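Local coordinates for RagB/SusD domain protein (Flavobacterium johnsoniae, PDB 5J5U) that probably binds chitin or its oligosaccharides at the cell surface, as the SusD-like member of a chitin utilization system, at residues A[345-349]-A[350-354]; A[393-396]-A[397-400]; A[450-453]-A[454-458]; A[460-463]-A[464-468]. All coordinates share one frame; numbering follows the deposited sequence.

Interaction 1. Residues A[345-349]-A[350-354]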
loop_
_atom_site.group_PDB
_atom_site.type_symbol
_atom_site.label_atom_id
_atom_site.label_comp_id
_atom_site.label_asym_id
_atom_site.label_seq_id
_atom_site.Cartn_x
_atom_site.Cartn_y
_atom_site.Cartn_z
ATOM N N ALA A 345 8.204 5.216 14.725
ATOM C CA ALA A 345 7.426 5.700 15.875
ATOM C C ALA A 345 6.799 4.520 16.615
ATOM O O ALA A 345 6.907 4.422 17.851
ATOM C CB ALA A 345 6.338 6.690 15.437
ATOM N N GLU A 346 6.160 3.615 15.865
ATOM C CA GLU A 346 5.535 2.467 16.519
ATOM C C GLU A 346 6.549 1.531 17.197
ATOM O O GLU A 346 6.328 1.084 18.322
ATOM C CB GLU A 346 4.678 1.659 15.540
ATOM C CG GLU A 346 4.045 0.432 16.212
ATOM C CD GLU A 346 3.158 -0.404 15.290
ATOM O OE1 GLU A 346 3.111 -0.135 14.071
ATOM O OE2 GLU A 346 2.527 -1.348 15.795
ATOM N N ALA A 347 7.658 1.239 16.529
ATOM C CA ALA A 347 8.689 0.397 17.133
ATOM C C ALA A 347 9.279 1.056 18.403
ATOM O O ALA A 347 9.556 0.379 19.393
ATOM C CB ALA A 347 9.784 0.091 16.127
ATOM N N ALA A 348 9.472 2.372 18.354
ATOM C CA ALA A 348 9.954 3.131 19.501
ATOM C C ALA A 348 9.017 2.975 20.679
ATOM O O ALA A 348 9.458 2.690 21.787
ATOM C CB ALA A 348 10.094 4.606 19.151
ATOM N N TYR A 349 7.720 3.157 20.424
ATOM C CA TYR A 349 6.711 3.030 21.469
ATOM C C TYR A 349 6.691 1.646 22.098
ATOM O O TYR A 349 6.204 1.469 23.212
ATOM C CB TYR A 349 5.325 3.344 20.908
ATOM C CG TYR A 349 4.202 3.015 21.859
ATOM C CD1 TYR A 349 3.883 3.866 22.901
ATOM C CD2 TYR A 349 3.474 1.847 21.723
ATOM C CE1 TYR A 349 2.864 3.562 23.781
ATOM C CE2 TYR A 349 2.454 1.538 22.597
ATOM C CZ TYR A 349 2.156 2.404 23.622
ATOM O OH TYR A 349 1.141 2.107 24.494
ATOM N N ARG A 350 7.196 0.662 21.366
ATOM C CA ARG A 350 7.292 -0.701 21.865
ATOM C C ARG A 350 8.639 -0.970 22.532
ATOM O O ARG A 350 8.877 -2.055 23.051
ATOM C CB ARG A 350 7.068 -1.698 20.728
ATOM C CG ARG A 350 5.653 -1.714 20.175
ATOM C CD ARG A 350 5.610 -2.485 18.868
ATOM N NE ARG A 350 4.273 -2.500 18.288
ATOM C CZ ARG A 350 3.410 -3.487 18.460
ATOM N NH1 ARG A 350 3.753 -4.534 19.202
ATOM N NH2 ARG A 350 2.217 -3.429 17.887
ATOM N N GLY A 351 9.529 0.011 22.492
ATOM C CA GLY A 351 10.848 -0.158 23.063
ATOM C C GLY A 351 11.744 -1.035 22.215
ATOM O O GLY A 351 12.726 -1.596 22.708
ATOM N N TRP A 352 11.389 -1.187 20.944
ATOM C CA TRP A 352 12.155 -2.038 20.044
ATOM C C TRP A 352 13.384 -1.334 19.458
ATOM O O TRP A 352 14.412 -1.963 19.236
ATOM C CB TRP A 352 11.253 -2.539 18.919
ATOM C CG TRP A 352 10.203 -3.523 19.371
ATOM C CD1 TRP A 352 10.014 -4.005 20.639
ATOM C CD2 TRP A 352 9.228 -4.178 18.545
ATOM N NE1 TRP A 352 8.969 -4.905 20.657
ATOM C CE2 TRP A 352 8.474 -5.034 19.386
ATOM C CE3 TRP A 352 8.918 -4.127 17.177
ATOM C CZ2 TRP A 352 7.426 -5.823 18.905
ATOM C CZ3 TRP A 352 7.875 -4.915 16.702
ATOM C CH2 TRP A 352 7.143 -5.754 17.570
ATOM N N VAL A 353 13.285 -0.029 19.225
ATOM C CA VAL A 353 14.419 0.744 18.716
ATOM C C VAL A 353 14.659 1.940 19.625
ATOM O O VAL A 353 13.785 2.304 20.429
ATOM C CB VAL A 353 14.213 1.249 17.264
ATOM C CG1 VAL A 353 14.000 0.069 16.309
ATOM C CG2 VAL A 353 13.051 2.245 17.176
ATOM N N ALA A 354 15.842 2.542 19.503
ATOM C CA ALA A 354 16.237 3.646 20.383
ATOM C C ALA A 354 15.720 5.001 19.915
ATOM O O ALA A 354 15.966 5.422 18.785
ATOM C CB ALA A 354 17.759 3.691 20.517
#
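A347 and W352 meet across a Schellman motif that closes helix 337-349. W352 N donates to A347 O at 2.9 Å, and inside that loop G351 N bonds to A348 O at 2.8 Å; G351 has a positive phi, 74°, that lets the chain turn back. The close packing is on the buried flank. There A347 CB lies 4.1 Å from W352 CB, and V353 CG2 rests against the methyl groups of both A347 and A348. Behind them stand helices 178-195 and 201-214, with M194 touching A347 and W352, and F212 touching V353. The outer flank is looser: G351 and Y349 are exposed, and R350 N makes only weak bonds, to E346 O and A347 O. The R350 side chain, by contrast, is firmly held: it runs beside the buried E346, extended from CG to NE, and grips one oxygen side-on. R350 NH2 reaches E346 OE2 at 3.0 Å, nearly along the C-O axis, and R350 NE reaches the same atom at 3.3 Å, with the carboxylate and guanidinium planes 45° apart. E346 OE1 makes a salt bridge with R424, while R350 NH2 makes a second one with E198. A leucine at R350 would probably leave E346 OE2 and E198 without this shared positive partner. The aliphatic part of the arginine is used as well: R350 CD sits 3.6 Å above one face of the W352 ring, displaced toward its rim.

Interaction 2. Residues A[393-396]-A[397-400]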
loop_
_atom_site.group_PDB
_atom_site.type_symbol
_atom_site.label_atom_id
_atom_site.label_comp_id
_atom_site.label_asym_id
_atom_site.label_seq_id
_atom_site.Cartn_x
_atom_site.Cartn_y
_atom_site.Cartn_z
ATOM N N PRO A 393 0.310 16.420 18.851
ATOM C CA PRO A 393 1.471 15.533 18.974
ATOM C C PRO A 393 1.035 14.125 19.324
ATOM O O PRO A 393 -0.153 13.911 19.588
ATOM C CB PRO A 393 2.252 16.151 20.129
ATOM C CG PRO A 393 1.146 16.656 21.029
ATOM C CD PRO A 393 0.043 17.141 20.113
ATOM N N LEU A 394 1.977 13.188 19.333
ATOM C CA LEU A 394 1.711 11.859 19.860
ATOM C C LEU A 394 1.268 11.996 21.334
ATOM O O LEU A 394 1.989 12.571 22.158
ATOM C CB LEU A 394 2.955 10.975 19.731
ATOM C CG LEU A 394 2.728 9.466 19.666
ATOM C CD1 LEU A 394 1.924 9.102 18.426
ATOM C CD2 LEU A 394 4.039 8.692 19.738
ATOM N N ALA A 395 0.065 11.510 21.638
ATOM C CA ALA A 395 -0.533 11.637 22.971
ATOM C C ALA A 395 -0.347 10.369 23.817
ATOM O O ALA A 395 0.076 9.332 23.308
ATOM C CB ALA A 395 -2.003 11.971 22.851
ATOM N N ALA A 396 -0.734 10.440 25.089
ATOM C CA ALA A 396 -0.303 9.463 26.094
ATOM C C ALA A 396 -0.754 8.012 25.891
ATOM O O ALA A 396 0.064 7.100 25.973
ATOM C CB ALA A 396 -0.746 9.930 27.463
ATOM N N GLY A 397 -2.044 7.779 25.685
ATOM C CA GLY A 397 -2.536 6.413 25.545
ATOM C C GLY A 397 -3.096 6.079 24.174
ATOM O O GLY A 397 -3.792 5.089 24.002
ATOM N N THR A 398 -2.796 6.927 23.202
ATOM C CA THR A 398 -3.387 6.827 21.881
ATOM C C THR A 398 -2.335 6.696 20.781
ATOM O O THR A 398 -2.612 7.004 19.617
ATOM C CB THR A 398 -4.262 8.066 21.587
ATOM O OG1 THR A 398 -3.425 9.213 21.366
ATOM C CG2 THR A 398 -5.180 8.345 22.761
ATOM N N GLU A 399 -1.131 6.257 21.147
ATOM C CA GLU A 399 -0.022 6.203 20.186
ATOM C C GLU A 399 -0.364 5.332 18.984
ATOM O O GLU A 399 -0.224 5.755 17.850
ATOM C CB GLU A 399 1.262 5.689 20.849
ATOM C CG GLU A 399 1.848 6.612 21.899
ATOM C CD GLU A 399 1.293 6.360 23.292
ATOM O OE1 GLU A 399 0.089 6.069 23.414
ATOM O OE2 GLU A 399 2.069 6.438 24.267
ATOM N N LYS A 400 -0.798 4.111 19.247
ATOM C CA LYS A 400 -1.128 3.164 18.191
ATOM C C LYS A 400 -2.268 3.665 17.294
ATOM O O LYS A 400 -2.227 3.490 16.069
ATOM C CB LYS A 400 -1.466 1.801 18.812
ATOM C CG LYS A 400 -0.226 1.106 19.398
ATOM C CD LYS A 400 -0.547 -0.273 19.937
ATOM C CE LYS A 400 0.712 -1.051 20.290
ATOM N NZ LYS A 400 0.361 -2.377 20.859
#
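The turn that leads into helix 399-410 folds back on itself, so that E399, in the first turn of the helix, lies against L394, A395 and A396. Its CG is anti to the carbonyl carbon, and the chain then bends at chi2, 89°, which carries the carboxylate back over the loop. The apolar part of the contact is at the methylene: L394 CD2 is 3.7 Å from E399 CG, and L394 CG is equally near, the two side chains crossing at about a right angle. L394 CD1 reaches further along, to 3.9 Å from E399 CA. The carboxylate end is less certain. E399 OE2 is modelled 2.7 Å from A396 O, acceptor against acceptor, so the exact placing of this group is doubtful. On another part of the turn T398 holds the N-cap position, but its side chain makes no capping bond; its OG1 lies 3.4 Å from A395 CB. An alanine at E399 would probably leave L394 CD2 without the methylene it rests on and open a gap beside the turn. Q402, one turn into the helix, ties the loop down by bonding P393 O and A395 N. Around the turn stand two more helices: L394 packs on A357 and Y361 of helix 357-371, while E399 and K400 touch Y349 at the end of helix 337-349.

Interaction 3. Residues A[450-453]-A[454-458]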
loop_
_atom_site.group_PDB
_atom_site.type_symbol
_atom_site.label_atom_id
_atom_site.label_comp_id
_atom_site.label_asym_id
_atom_site.label_seq_id
_atom_site.Cartn_x
_atom_site.Cartn_y
_atom_site.Cartn_z
ATOM N N TYR A 450 -7.760 -17.487 -3.653
ATOM C CA TYR A 450 -7.062 -18.092 -4.794
ATOM C C TYR A 450 -8.066 -18.396 -5.902
ATOM O O TYR A 450 -9.203 -18.766 -5.607
ATOM C CB TYR A 450 -6.367 -19.396 -4.413
ATOM C CG TYR A 450 -5.568 -19.460 -3.124
ATOM C CD1 TYR A 450 -4.620 -18.512 -2.795
ATOM C CD2 TYR A 450 -5.755 -20.526 -2.253
ATOM C CE1 TYR A 450 -3.881 -18.624 -1.604
ATOM C CE2 TYR A 450 -5.035 -20.657 -1.084
ATOM C CZ TYR A 450 -4.105 -19.715 -0.754
ATOM O OH TYR A 450 -3.412 -19.873 0.423
ATOM N N PRO A 451 -7.656 -18.241 -7.182
ATOM C CA PRO A 451 -8.578 -18.599 -8.269
ATOM C C PRO A 451 -8.808 -20.102 -8.346
ATOM O O PRO A 451 -7.899 -20.901 -8.063
ATOM C CB PRO A 451 -7.868 -18.074 -9.537
ATOM C CG PRO A 451 -6.428 -18.031 -9.165
ATOM C CD PRO A 451 -6.373 -17.719 -7.687
ATOM N N ASN A 452 -10.032 -20.458 -8.713
ATOM C CA ASN A 452 -10.459 -21.829 -8.885
ATOM C C ASN A 452 -9.614 -22.617 -9.923
ATOM O O ASN A 452 -9.531 -23.848 -9.878
ATOM C CB ASN A 452 -11.945 -21.850 -9.263
ATOM C CG ASN A 452 -12.527 -23.239 -9.197
ATOM O OD1 ASN A 452 -12.344 -23.935 -8.207
ATOM N ND2 ASN A 452 -13.193 -23.667 -10.265
ATOM N N ASP A 453 -8.973 -21.898 -10.834
ATOM C CA ASP A 453 -8.019 -22.506 -11.758
ATOM C C ASP A 453 -6.948 -23.276 -11.010
ATOM O O ASP A 453 -6.430 -24.262 -11.515
ATOM C CB ASP A 453 -7.339 -21.445 -12.630
ATOM C CG ASP A 453 -8.324 -20.639 -13.427
ATOM O OD1 ASP A 453 -8.933 -19.699 -12.855
ATOM O OD2 ASP A 453 -8.516 -20.969 -14.614
ATOM N N GLU A 454 -6.595 -22.803 -9.812
ATOM C CA GLU A 454 -5.594 -23.484 -9.005
ATOM C C GLU A 454 -6.142 -24.812 -8.512
ATOM O O GLU A 454 -5.418 -25.791 -8.426
ATOM C CB GLU A 454 -5.153 -22.614 -7.833
ATOM C CG GLU A 454 -4.196 -21.525 -8.248
ATOM C CD GLU A 454 -2.865 -22.094 -8.716
ATOM O OE1 GLU A 454 -2.340 -23.000 -8.042
ATOM O OE2 GLU A 454 -2.351 -21.646 -9.758
ATOM N N MET A 455 -7.428 -24.843 -8.198
ATOM C CA MET A 455 -8.086 -26.094 -7.837
ATOM C C MET A 455 -8.124 -27.057 -9.027
ATOM O O MET A 455 -8.073 -28.274 -8.848
ATOM C CB MET A 455 -9.505 -25.825 -7.323
ATOM C CG MET A 455 -10.323 -27.071 -7.018
ATOM S SD MET A 455 -9.674 -28.003 -5.604
ATOM C CE MET A 455 -10.548 -29.561 -5.834
ATOM N N GLN A 456 -8.188 -26.518 -10.238
ATOM C CA GLN A 456 -8.313 -27.382 -11.412
ATOM C C GLN A 456 -6.966 -27.875 -11.981
ATOM O O GLN A 456 -6.911 -28.947 -12.568
ATOM C CB GLN A 456 -9.091 -26.650 -12.498
ATOM C CG GLN A 456 -10.566 -26.488 -12.169
ATOM C CD GLN A 456 -11.233 -25.437 -13.016
ATOM O OE1 GLN A 456 -10.620 -24.415 -13.365
ATOM N NE2 GLN A 456 -12.489 -25.670 -13.361
ATOM N N LYS A 457 -5.897 -27.103 -11.780
ATOM C CA LYS A 457 -4.577 -27.359 -12.381
ATOM C C LYS A 457 -3.491 -27.692 -11.365
ATOM O O LYS A 457 -2.384 -28.075 -11.740
ATOM C CB LYS A 457 -4.099 -26.137 -13.177
ATOM C CG LYS A 457 -4.753 -25.927 -14.514
ATOM C CD LYS A 457 -4.012 -24.827 -15.254
ATOM C CE LYS A 457 -4.042 -23.567 -14.412
ATOM N NZ LYS A 457 -3.222 -22.504 -15.021
ATOM N N ASN A 458 -3.758 -27.411 -10.095
ATOM C CA ASN A 458 -2.770 -27.604 -9.042
ATOM C C ASN A 458 -3.442 -28.116 -7.775
ATOM O O ASN A 458 -3.156 -27.657 -6.680
ATOM C CB ASN A 458 -2.020 -26.299 -8.779
ATOM C CG ASN A 458 -0.738 -26.507 -7.988
ATOM O OD1 ASN A 458 -0.326 -27.636 -7.727
ATOM N ND2 ASN A 458 -0.107 -25.422 -7.599
#
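N452 and M455 come together through one amide oxygen and a methylene: N452 OD1 lies 3.5 Å from M455 CB. N452 holds CG anti to its own nitrogen, chi1 -169°, which swings the amide toward the following turn. The other end of the N452 amide faces Q456. N452 ND2 and Q456 NE2, both donors, are 3.8 Å apart where the two side chains cross at about a right angle, their amide planes 41° from each other. Closer to the backbone, Q456 CG passes 3.6 Å from N452 O. All of this belongs to the short helix 452-457, which P451 precedes: E454 N bonds to P451 O at 2.9 Å in the first turn, and K457 N reaches D453 O at 2.9 Å near the end. On the inner side E454 curls instead of extending. E454 CG lies 4.2 Å from P451 CG; beyond it the chain bends at chi2, -67°, and turns the carboxylate toward Y140, whose OH bonds to E454 OE1. N458, the first residue past the helix, adds a weak bond from ND2 to E454 OE1 at 3.3 Å, though its ND2 also bonds to P138 O. On the exposed side K457 folds its CE back over D453 CB; the opposite charges approach without contact, K457 NZ staying 5.5 Å from D453 OD2.

Interaction 4. Residues A[460-463]-A[464-468]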
loop_
_atom_site.group_PDB
_atom_site.type_symbol
_atom_site.label_atom_id
_atom_site.label_comp_id
_atom_site.label_asym_id
_atom_site.label_seq_id
_atom_site.Cartn_x
_atom_site.Cartn_y
_atom_site.Cartn_z
ATOM N N LYS A 460 -3.645 -30.647 -5.513
ATOM C CA LYS A 460 -3.080 -31.148 -4.261
ATOM C C LYS A 460 -2.559 -30.022 -3.380
ATOM O O LYS A 460 -2.962 -29.891 -2.228
ATOM C CB LYS A 460 -1.961 -32.162 -4.537
ATOM C CG LYS A 460 -1.249 -32.681 -3.281
ATOM C CD LYS A 460 0.089 -33.361 -3.654
ATOM C CE LYS A 460 0.789 -34.033 -2.472
ATOM N NZ LYS A 460 1.489 -33.081 -1.549
ATOM N N ASN A 461 -1.687 -29.202 -3.941
ATOM C CA ASN A 461 -1.087 -28.105 -3.204
ATOM C C ASN A 461 -2.140 -27.061 -2.778
ATOM O O ASN A 461 -2.149 -26.612 -1.621
ATOM C CB ASN A 461 0.020 -27.469 -4.052
ATOM C CG ASN A 461 1.146 -28.456 -4.351
ATOM O OD1 ASN A 461 1.446 -29.320 -3.533
ATOM N ND2 ASN A 461 1.733 -28.364 -5.540
ATOM N N TYR A 462 -3.052 -26.740 -3.696
ATOM C CA TYR A 462 -4.193 -25.881 -3.404
ATOM C C TYR A 462 -4.895 -26.363 -2.125
ATOM O O TYR A 462 -5.044 -25.605 -1.142
ATOM C CB TYR A 462 -5.152 -25.872 -4.603
ATOM C CG TYR A 462 -6.455 -25.179 -4.347
ATOM C CD1 TYR A 462 -7.559 -25.885 -3.874
ATOM C CD2 TYR A 462 -6.587 -23.816 -4.560
ATOM C CE1 TYR A 462 -8.762 -25.250 -3.631
ATOM C CE2 TYR A 462 -7.787 -23.170 -4.315
ATOM C CZ TYR A 462 -8.869 -23.885 -3.852
ATOM O OH TYR A 462 -10.055 -23.231 -3.606
ATOM N N MET A 463 -5.263 -27.645 -2.119
ATOM C CA MET A 463 -5.941 -28.237 -0.971
ATOM C C MET A 463 -5.082 -28.244 0.299
ATOM O O MET A 463 -5.624 -28.083 1.405
ATOM C CB MET A 463 -6.381 -29.668 -1.300
ATOM C CG MET A 463 -7.563 -29.753 -2.270
ATOM S SD MET A 463 -8.912 -28.650 -1.798
ATOM C CE MET A 463 -9.464 -29.434 -0.269
ATOM N N GLU A 464 -3.759 -28.408 0.166
ATOM C CA GLU A 464 -2.913 -28.314 1.360
ATOM C C GLU A 464 -2.998 -26.919 1.967
ATOM O O GLU A 464 -3.139 -26.770 3.206
ATOM C CB GLU A 464 -1.461 -28.662 1.083
ATOM C CG GLU A 464 -1.259 -30.130 0.779
ATOM C CD GLU A 464 0.214 -30.531 0.621
ATOM O OE1 GLU A 464 1.103 -29.643 0.753
ATOM O OE2 GLU A 464 0.471 -31.739 0.381
ATOM N N ALA A 465 -2.934 -25.896 1.117
ATOM C CA ALA A 465 -3.074 -24.509 1.620
ATOM C C ALA A 465 -4.476 -24.265 2.251
ATOM O O ALA A 465 -4.609 -23.619 3.312
ATOM C CB ALA A 465 -2.810 -23.503 0.517
ATOM N N VAL A 466 -5.508 -24.796 1.596
ATOM C CA VAL A 466 -6.880 -24.693 2.092
ATOM C C VAL A 466 -7.015 -25.330 3.471
ATOM O O VAL A 466 -7.597 -24.734 4.367
ATOM C CB VAL A 466 -7.866 -25.359 1.133
ATOM C CG1 VAL A 466 -9.188 -25.662 1.827
ATOM C CG2 VAL A 466 -8.044 -24.507 -0.111
ATOM N N GLN A 467 -6.471 -26.530 3.628
ATOM C CA GLN A 467 -6.427 -27.203 4.923
ATOM C C GLN A 467 -5.784 -26.331 5.972
ATOM O O GLN A 467 -6.264 -26.258 7.099
ATOM C CB GLN A 467 -5.652 -28.515 4.857
ATOM C CG GLN A 467 -6.477 -29.755 4.661
ATOM C CD GLN A 467 -5.601 -30.994 4.557
ATOM O OE1 GLN A 467 -4.542 -30.959 3.941
ATOM N NE2 GLN A 467 -6.014 -32.071 5.197
ATOM N N ARG A 468 -4.668 -25.699 5.619
ATOM C CA ARG A 468 -4.001 -24.835 6.592
ATOM C C ARG A 468 -4.816 -23.578 6.911
ATOM O O ARG A 468 -4.551 -22.915 7.907
ATOM C CB ARG A 468 -2.609 -24.437 6.101
ATOM C CG ARG A 468 -1.730 -25.623 5.838
ATOM C CD ARG A 468 -0.297 -25.214 5.840
ATOM N NE ARG A 468 0.038 -24.379 4.703
ATOM C CZ ARG A 468 0.861 -24.765 3.730
ATOM N NH1 ARG A 468 1.421 -25.966 3.809
ATOM N NH2 ARG A 468 1.134 -23.949 2.699
#
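E464 N bonds to K460 O at 2.9 Å, the first of four consecutive i to i+4 backbone bonds that carry the chain from 460 to 467 as regular alpha helix. The rungs from A465 N to N461 O, V466 N to Y462 O and Q467 N to M463 O follow; the A465 and Q467 rungs are both nearly straight, the latter with an N-H...O angle of 169°. One turn apart on the outer side, K460 and E464 form a salt bridge. K460 runs extended until its last torsion, where chi4 of -77° tips the ammonium across to the carboxylate. K460 NZ meets E464 OE2 at 2.6 Å, coming from above the carboxylate plane. Y462 and V466 make the apolar part of the contact. V466 lays its CG2 over one face of the Y462 ring, 4.0 Å from the centroid and 24° off the normal, a CH-pi contact; the nearest ring atom, Y462 CE1, is 3.7 Å from that methyl. M463 flanks them, its CE 4.3 Å from V466 CG1, the other branch of the same valine. The Y462 hydroxyl bonds to N473, and A465 packs on Y140 and Y450. With a charged pair spaced i to i+4 on an exposed flank, and a buried tyrosine and valine on the side turned to the fold, helix 459-468 has the layout of an amphipathic surface helix.

Each contact is local, within one continuous run of chain: a helix end, a helix start and two helical stretches. None closes a long loop, and the four follow in series without nesting or crossing. Interaction 1 ends helix 337-349; interaction 2 starts helix 399-410. These two helix ends meet where Y349 CE2 packs 3.9 Å from K400 CE, while R350 NH2 and K400 NZ bring like charges to 3.7 Å. Interactions 3 and 4 come on consecutive helices, 452-457 and 459-468, joined through N458, and pack directly: M455 SD lies 3.5 Å from Y462 CD1. The two pairs are well separated, with the centres of interactions 2 and 3 about 45 Å apart on opposite sides of the chain's centre.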